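PDB 3LUB: putative creatinine amidohydrolase from Bacteroides fragilis, which probably hydrolyses carbon-nitrogen bonds in linear amides, as a zinc-dependent member of the creatininase superfamily. Local coordinates for residues S170-M173 with E178-N181; L46-A51 with M69-F74; A55-S60 with P235-L240. One frame throughout, in Å; residues are numbered along the deposited sequence.

Contact 1 of 3, residues S170-M173 with E178-N181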
loop_
_atom_site.group_PDB
_atom_site.type_symbol
_atom_site.label_atom_id
_atom_site.label_comp_id
_atom_site.label_asym_id
_atom_site.label_seq_id
_atom_site.Cartn_x
_atom_site.Cartn_y
_atom_site.Cartn_z
ATOM N N SER F 170 35.581 -11.530 16.399
ATOM C CA SER F 170 35.960 -11.798 17.786
ATOM C C SER F 170 34.754 -12.137 18.616
ATOM O O SER F 170 34.807 -13.065 19.400
ATOM C CB SER F 170 36.703 -10.608 18.442
ATOM O OG SER F 170 37.964 -10.381 17.839
ATOM N N VAL F 171 33.684 -11.361 18.464
ATOM C CA VAL F 171 32.501 -11.555 19.287
ATOM C C VAL F 171 31.822 -12.887 18.912
ATOM O O VAL F 171 31.338 -13.580 19.777
ATOM C CB VAL F 171 31.533 -10.365 19.190
ATOM C CG1 VAL F 171 30.275 -10.604 20.067
ATOM C CG2 VAL F 171 32.258 -9.025 19.578
HETATM N N MSE F 172 31.854 -13.272 17.635
HETATM C CA MSE F 172 31.343 -14.599 17.218
HETATM C C MSE F 172 32.220 -15.698 17.826
HETATM O O MSE F 172 31.708 -16.706 18.283
HETATM C CB MSE F 172 31.329 -14.759 15.695
HETATM C CG MSE F 172 30.641 -16.031 15.214
HETATM SE SE MSE F 172 28.720 -16.154 15.790
HETATM C CE MSE F 172 27.877 -14.721 14.708
HETATM N N MSE F 173 33.542 -15.514 17.813
HETATM C CA MSE F 173 34.450 -16.516 18.364
HETATM C C MSE F 173 34.175 -16.742 19.830
HETATM O O MSE F 173 34.278 -17.873 20.317
HETATM C CB MSE F 173 35.906 -16.141 18.139
HETATM C CG MSE F 173 36.378 -16.349 16.711
HETATM SE SE MSE F 173 38.124 -15.518 16.394
HETATM C CE MSE F 173 39.417 -16.972 17.113
ATOM N N GLU F 178 32.182 -22.590 17.436
ATOM C CA GLU F 178 31.878 -23.657 16.502
ATOM C C GLU F 178 31.342 -23.149 15.148
ATOM O O GLU F 178 31.248 -23.922 14.220
ATOM C CB GLU F 178 30.864 -24.619 17.135
ATOM C CG GLU F 178 29.380 -24.205 17.153
ATOM C CD GLU F 178 29.031 -23.183 18.236
ATOM O OE1 GLU F 178 29.912 -22.833 19.066
ATOM O OE2 GLU F 178 27.865 -22.727 18.239
ATOM N N LEU F 179 30.941 -21.873 15.064
ATOM C CA LEU F 179 30.340 -21.332 13.853
ATOM C C LEU F 179 31.349 -20.594 12.986
ATOM O O LEU F 179 31.021 -20.184 11.875
ATOM C CB LEU F 179 29.156 -20.415 14.186
ATOM C CG LEU F 179 27.905 -21.064 14.780
ATOM C CD1 LEU F 179 26.777 -20.074 14.897
ATOM C CD2 LEU F 179 27.429 -22.290 13.980
ATOM N N VAL F 180 32.571 -20.417 13.479
ATOM C CA VAL F 180 33.566 -19.637 12.750
ATOM C C VAL F 180 34.920 -20.354 12.656
ATOM O O VAL F 180 35.502 -20.736 13.656
ATOM C CB VAL F 180 33.712 -18.185 13.339
ATOM C CG1 VAL F 180 33.664 -18.189 14.838
ATOM C CG2 VAL F 180 35.009 -17.526 12.851
ATOM N N ASN F 181 35.410 -20.546 11.439
ATOM C CA ASN F 181 36.748 -21.043 11.225
ATOM C C ASN F 181 37.564 -19.899 10.651
ATOM O O ASN F 181 37.534 -19.651 9.437
ATOM C CB ASN F 181 36.748 -22.266 10.291
ATOM C CG ASN F 181 36.141 -23.538 10.949
ATOM O OD1 ASN F 181 36.338 -23.801 12.146
ATOM N ND2 ASN F 181 35.410 -24.336 10.150
#

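Contact 2 of 3, residues L46-A51 with M69-F74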
loop_
_atom_site.group_PDB
_atom_site.type_symbol
_atom_site.label_atom_id
_atom_site.label_comp_id
_atom_site.label_asym_id
_atom_site.label_seq_id
_atom_site.Cartn_x
_atom_site.Cartn_y
_atom_site.Cartn_z
ATOM N N LEU F 46 24.448 -12.273 17.077
ATOM C CA LEU F 46 25.171 -11.426 18.012
ATOM C C LEU F 46 24.276 -10.573 18.906
ATOM O O LEU F 46 24.436 -10.611 20.133
ATOM C CB LEU F 46 26.192 -10.567 17.279
ATOM C CG LEU F 46 27.329 -11.404 16.681
ATOM C CD1 LEU F 46 28.518 -10.505 16.238
ATOM C CD2 LEU F 46 27.755 -12.480 17.686
ATOM N N PRO F 47 23.316 -9.812 18.327
ATOM C CA PRO F 47 22.394 -9.090 19.242
ATOM C C PRO F 47 21.507 -9.956 20.111
ATOM O O PRO F 47 21.159 -9.560 21.195
ATOM C CB PRO F 47 21.542 -8.245 18.282
ATOM C CG PRO F 47 21.730 -8.830 16.933
ATOM C CD PRO F 47 23.075 -9.445 16.918
ATOM N N HIS F 48 21.112 -11.132 19.618
ATOM C CA HIS F 48 20.334 -12.053 20.443
ATOM C C HIS F 48 21.151 -12.452 21.690
ATOM O O HIS F 48 20.683 -12.339 22.823
ATOM C CB HIS F 48 19.949 -13.316 19.666
ATOM C CG HIS F 48 19.265 -14.334 20.521
ATOM N ND1 HIS F 48 19.943 -15.345 21.167
ATOM C CD2 HIS F 48 17.971 -14.451 20.891
ATOM C CE1 HIS F 48 19.090 -16.066 21.868
ATOM N NE2 HIS F 48 17.889 -15.535 21.731
ATOM N N ASP F 49 22.372 -12.922 21.465
ATOM C CA ASP F 49 23.252 -13.357 22.581
ATOM C C ASP F 49 23.605 -12.224 23.561
ATOM O O ASP F 49 23.512 -12.398 24.792
ATOM C CB ASP F 49 24.501 -14.031 22.019
ATOM C CG ASP F 49 24.198 -15.389 21.393
ATOM O OD1 ASP F 49 22.996 -15.789 21.361
ATOM O OD2 ASP F 49 25.149 -16.043 20.897
ATOM N N ILE F 50 23.942 -11.038 23.043
ATOM C CA ILE F 50 24.148 -9.858 23.900
ATOM C C ILE F 50 22.902 -9.513 24.719
ATOM O O ILE F 50 22.979 -9.284 25.932
ATOM C CB ILE F 50 24.603 -8.626 23.082
ATOM C CG1 ILE F 50 26.009 -8.881 22.503
ATOM C CG2 ILE F 50 24.538 -7.346 23.928
ATOM C CD1 ILE F 50 26.394 -7.969 21.395
ATOM N N ALA F 51 21.748 -9.471 24.071
ATOM C CA ALA F 51 20.505 -9.065 24.747
ATOM C C ALA F 51 20.088 -10.044 25.827
ATOM O O ALA F 51 19.617 -9.636 26.898
ATOM C CB ALA F 51 19.367 -8.845 23.720
HETATM N N MSE F 69 12.927 -11.415 22.232
HETATM C CA MSE F 69 12.173 -12.009 21.175
HETATM C C MSE F 69 13.079 -12.740 20.124
HETATM O O MSE F 69 14.312 -12.597 20.121
HETATM C CB MSE F 69 11.318 -10.940 20.486
HETATM C CG MSE F 69 10.349 -10.199 21.374
HETATM SE SE MSE F 69 8.896 -11.298 22.057
HETATM C CE MSE F 69 7.937 -11.761 20.267
ATOM N N PRO F 70 12.462 -13.576 19.273
ATOM C CA PRO F 70 13.274 -14.163 18.214
ATOM C C PRO F 70 13.860 -13.089 17.289
ATOM O O PRO F 70 13.182 -12.129 16.936
ATOM C CB PRO F 70 12.279 -15.072 17.484
ATOM C CG PRO F 70 11.230 -15.361 18.499
ATOM C CD PRO F 70 11.070 -14.064 19.215
ATOM N N PRO F 71 15.119 -13.243 16.904
ATOM C CA PRO F 71 15.680 -12.242 15.975
ATOM C C PRO F 71 14.973 -12.122 14.592
ATOM O O PRO F 71 14.531 -13.113 14.033
ATOM C CB PRO F 71 17.140 -12.657 15.833
ATOM C CG PRO F 71 17.314 -13.887 16.571
ATOM C CD PRO F 71 16.085 -14.283 17.271
ATOM N N VAL F 72 14.886 -10.906 14.049
ATOM C CA VAL F 72 14.279 -10.708 12.755
ATOM C C VAL F 72 15.402 -10.828 11.736
ATOM O O VAL F 72 16.366 -10.071 11.785
ATOM C CB VAL F 72 13.551 -9.326 12.646
ATOM C CG1 VAL F 72 12.738 -9.265 11.388
ATOM C CG2 VAL F 72 12.681 -9.068 13.829
ATOM N N PRO F 73 15.310 -11.788 10.789
ATOM C CA PRO F 73 16.436 -11.955 9.895
ATOM C C PRO F 73 16.319 -11.147 8.589
ATOM O O PRO F 73 16.872 -11.564 7.581
ATOM C CB PRO F 73 16.364 -13.447 9.599
ATOM C CG PRO F 73 14.889 -13.706 9.515
ATOM C CD PRO F 73 14.234 -12.754 10.486
ATOM N N PHE F 74 15.580 -10.032 8.603
ATOM C CA PHE F 74 15.268 -9.281 7.383
ATOM C C PHE F 74 15.925 -7.909 7.455
ATOM O O PHE F 74 15.372 -6.982 8.070
ATOM C CB PHE F 74 13.751 -9.182 7.152
ATOM C CG PHE F 74 13.101 -10.510 6.945
ATOM C CD1 PHE F 74 13.338 -11.234 5.780
ATOM C CD2 PHE F 74 12.288 -11.066 7.904
ATOM C CE1 PHE F 74 12.813 -12.497 5.616
ATOM C CE2 PHE F 74 11.736 -12.339 7.724
ATOM C CZ PHE F 74 12.013 -13.051 6.582
#

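Contact 3 of 3, residues A55-S60 with P235-L240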
loop_
_atom_site.group_PDB
_atom_site.type_symbol
_atom_site.label_atom_id
_atom_site.label_comp_id
_atom_site.label_asym_id
_atom_site.label_seq_id
_atom_site.Cartn_x
_atom_site.Cartn_y
_atom_site.Cartn_z
ATOM N N ALA F 55 19.757 -9.141 29.681
ATOM C CA ALA F 55 18.492 -9.477 30.357
ATOM C C ALA F 55 18.755 -10.267 31.644
ATOM O O ALA F 55 18.145 -10.018 32.689
ATOM C CB ALA F 55 17.519 -10.298 29.378
ATOM N N GLU F 56 19.665 -11.224 31.559
ATOM C CA GLU F 56 20.050 -12.030 32.698
ATOM C C GLU F 56 20.707 -11.158 33.780
ATOM O O GLU F 56 20.424 -11.312 34.978
ATOM C CB GLU F 56 21.015 -13.132 32.256
ATOM C CG GLU F 56 20.345 -14.290 31.524
ATOM C CD GLU F 56 21.337 -15.309 30.947
ATOM O OE1 GLU F 56 22.520 -14.948 30.658
ATOM O OE2 GLU F 56 20.930 -16.479 30.759
ATOM N N LEU F 57 21.575 -10.243 33.359
ATOM C CA LEU F 57 22.187 -9.311 34.312
ATOM C C LEU F 57 21.171 -8.399 34.976
ATOM O O LEU F 57 21.231 -8.233 36.194
ATOM C CB LEU F 57 23.264 -8.475 33.650
ATOM C CG LEU F 57 24.110 -7.608 34.569
ATOM C CD1 LEU F 57 24.873 -8.489 35.544
ATOM C CD2 LEU F 57 25.024 -6.752 33.696
ATOM N N ALA F 58 20.246 -7.808 34.207
ATOM C CA ALA F 58 19.243 -6.927 34.797
ATOM C C ALA F 58 18.363 -7.682 35.781
ATOM O O ALA F 58 17.948 -7.130 36.792
ATOM C CB ALA F 58 18.364 -6.270 33.716
ATOM N N LEU F 59 18.029 -8.933 35.457
ATOM C CA LEU F 59 17.188 -9.748 36.338
ATOM C C LEU F 59 17.917 -10.083 37.636
ATOM O O LEU F 59 17.340 -9.926 38.694
ATOM C CB LEU F 59 16.744 -11.039 35.660
ATOM C CG LEU F 59 15.772 -11.968 36.399
ATOM C CD1 LEU F 59 14.442 -11.268 36.778
ATOM C CD2 LEU F 59 15.546 -13.213 35.560
ATOM N N SER F 60 19.167 -10.546 37.561
ATOM C CA SER F 60 19.859 -10.971 38.769
ATOM C C SER F 60 20.208 -9.783 39.671
ATOM O O SER F 60 20.164 -9.893 40.901
ATOM C CB SER F 60 21.119 -11.770 38.441
ATOM O OG SER F 60 22.159 -10.926 37.935
ATOM N N PRO F 235 31.412 -4.540 28.701
ATOM C CA PRO F 235 30.784 -3.220 28.880
ATOM C C PRO F 235 29.454 -2.983 28.115
ATOM O O PRO F 235 28.566 -2.252 28.612
ATOM C CB PRO F 235 31.876 -2.255 28.375
ATOM C CG PRO F 235 32.705 -3.072 27.447
ATOM C CD PRO F 235 32.729 -4.423 28.048
ATOM N N ILE F 236 29.330 -3.571 26.917
ATOM C CA ILE F 236 28.097 -3.476 26.097
ATOM C C ILE F 236 26.942 -4.050 26.926
ATOM O O ILE F 236 25.899 -3.408 27.140
ATOM C CB ILE F 236 28.274 -4.211 24.695
ATOM C CG1 ILE F 236 29.359 -3.532 23.845
ATOM C CG2 ILE F 236 26.962 -4.268 23.894
ATOM C CD1 ILE F 236 29.800 -4.335 22.586
ATOM N N VAL F 237 27.167 -5.250 27.448
ATOM C CA VAL F 237 26.164 -5.963 28.256
ATOM C C VAL F 237 25.744 -5.197 29.485
ATOM O O VAL F 237 24.548 -5.102 29.799
ATOM C CB VAL F 237 26.663 -7.381 28.619
ATOM C CG1 VAL F 237 25.850 -7.937 29.819
ATOM C CG2 VAL F 237 26.553 -8.297 27.342
ATOM N N GLU F 238 26.724 -4.595 30.158
ATOM C CA GLU F 238 26.462 -3.838 31.380
ATOM C C GLU F 238 25.686 -2.535 31.111
ATOM O O GLU F 238 24.743 -2.179 31.850
ATOM C CB GLU F 238 27.814 -3.563 32.099
ATOM C CG GLU F 238 27.649 -3.119 33.565
ATOM C CD GLU F 238 27.125 -1.702 33.685
ATOM O OE1 GLU F 238 27.567 -0.843 32.886
ATOM O OE2 GLU F 238 26.258 -1.445 34.557
ATOM N N LYS F 239 26.068 -1.818 30.049
ATOM C CA LYS F 239 25.294 -0.627 29.640
ATOM C C LYS F 239 23.866 -0.956 29.212
ATOM O O LYS F 239 22.944 -0.221 29.529
ATOM C CB LYS F 239 25.970 0.123 28.501
ATOM C CG LYS F 239 27.011 1.137 28.919
ATOM C CD LYS F 239 27.312 2.100 27.739
ATOM C CE LYS F 239 28.636 2.842 27.936
ATOM N NZ LYS F 239 28.816 3.342 29.339
ATOM N N LEU F 240 23.679 -2.044 28.467
ATOM C CA LEU F 240 22.340 -2.438 28.030
ATOM C C LEU F 240 21.480 -2.833 29.234
ATOM O O LEU F 240 20.340 -2.390 29.360
ATOM C CB LEU F 240 22.410 -3.551 26.957
ATOM C CG LEU F 240 22.807 -3.060 25.557
ATOM C CD1 LEU F 240 23.211 -4.177 24.579
ATOM C CD2 LEU F 240 21.682 -2.151 24.911
#

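Contact 1 of 3, residues S170-M173 with E178-N181
Val180 reaches back from the loop after helix 166-175 and sets CG1 between two selenomethionines of that helix, Met172 and Met173. CG1 of Val180 lies 3.7 Å from CG of Met172 and 3.8 Å from CG of Met173, so one branch of the valine serves both neighbours. Val180 holds this methyl between its own backbone N and carbonyl carbon (chi1 40°), the more hindered of the staggered sites and some way off the ideal value, while CG2 stands anti to the N.

The two selenomethionines meet the loop differently. Met172 carries CG anti to its backbone nitrogen (chi1 -172°) and then bends twice, which turns the selenium toward Leu179; SE of Met172 ends 4.5 Å from CD1 of that leucine, a loose apolar approach. Met173 touches Val180 CG1 with its CG, and its chain crosses that of Val180 at about a right angle. The contact is wholly apolar: the loop after helix 166-175 turns back so that Leu179 and Val180 pack on Met172 and Met173, and Met172, Leu179 and Val180 are all buried. The backbones are nearest at Met173 and Val180, whose CA atoms are 6.5 Å apart.

The side chain of Met172 lies about 6 Å from that of the zinc ligand Glu168, one turn earlier on the same helix. Met2 of a second subunit packs on Leu179. Met172 and Leu179 also pack on helix 42-62, through Leu46 and Ile45 respectively, and Val171 turns to helix 226-249.

Contact 2 of 3, residues L46-A51 with M69-F74
With CG anti to the backbone nitrogen (chi1 175°), the His48 side chain leaves helix 42-62 toward Pro71, and a chi2 of -93° sets the imidazole plane roughly perpendicular to the plane through CA, CB and CG. Pro71 meets it with the outer part of its pyrrolidine ring: CG lies 4.1 Å from CB of His48, and CD of Pro71 lies 4.1 Å from CD2 of the imidazole. The proline carbon comes at the ring obliquely. Near the plane of the imidazole, at its CD2 edge, sits the carbonyl oxygen of Met69, 4.2 Å from that carbon. The contact is light, with 95 Å² buried in total, and rests on a single histidine laid against a proline-rich run.

The rotation of the imidazole is fixed by polar bonds at both nitrogens. ND1 donates to OD1 of Asp49, the next residue along the helix, over 3.1 Å and at 170°, nearly straight. The acceptor lies within the ring plane, and the N-H meets the oxygen almost along its C-O bond direction. NE2 is hydrogen-bonded to Asp7, so the ring stands between two carboxylates, which would probably favour its protonated form.

The side chain of Pro71 is about 8 Å from that of the zinc ligand Asp43. Strands 23-28 and 66-68 are parallel neighbours joined through helix 42-62, a beta-alpha-beta crossover, and His48 packs this crossover helix on the run that continues strand 66-68, an edge strand of the sheet within this chain. Leu46 and Ile50 pack toward helices 166-175 and 226-249.

Contact 3 of 3, residues A55-S60 with P235-L240
Apolar packing carries the meeting of these two helices, and Leu57 is the residue that makes it. Its CG stands anti to the backbone nitrogen (chi1 -172°), and a chi2 of 62° sends CD2 out toward helix 226-249. This one methyl touches two consecutive residues: CD2 of Leu57 lies 4.1 Å from CG1 of Val237, and it approaches the backbone itself, 4.0 Å from CA of Glu238. Val237 meets it with CG1, the branch anti to its nitrogen (chi1 162°); the two side chains pass each other at a slant. CD2 of Leu57 is also 4.5 Å from CG of Glu238, so the methyl lies beside the aliphatic start of the acidic side chain. The backbones come closest at Leu57 and Glu238, CA to CA 7.5 Å, and 97 Å² is buried in all.

The contact belongs to the helical layer of the creatininase fold, in which helices pack around a parallel sheet; here helix 42-62, which carries the zinc ligand Asp43 in its first turn, meets the C-terminal helix 226-249. The same face of helix 42-62 runs on along helix 226-249, Leu57 touching Ala241 and Ala58 touching Glu245.

The polar interaction beside the contact is made by Glu238. Its CB points away from helix 42-62, yet OE2 forms a salt bridge with Arg61 of that same helix, one turn beyond Leu57, so an ionic link flanks the leucine contact. The Glu238 side chain lies about 5 Å from a bound calcium ion, whose positive charge may further favour the ionised carboxylate.

Overall arrangement
Helix 42-62 ties the three sites together: contacts 2 and 3 both use it, and contact 1 packs against it. Leu46 receives CE of Met172 at 3.7 Å from its CD2, joining contacts 1 and 2, while Ile50 CG2 meets Leu240 CD1 at 3.5 Å and joins contacts 2 and 3. Contacts 1 and 3 do not touch; their centres are 22 Å apart. Contact 1 is nearest the two-zinc site, with the Met172 side chain about 8 Å from a zinc ion. In contact 2 the Pro71 side chain is about 12 Å from a zinc ion. Contact 3 lies away from the zinc site, but its Glu238 side chain is about 5 Å from a bound calcium ion.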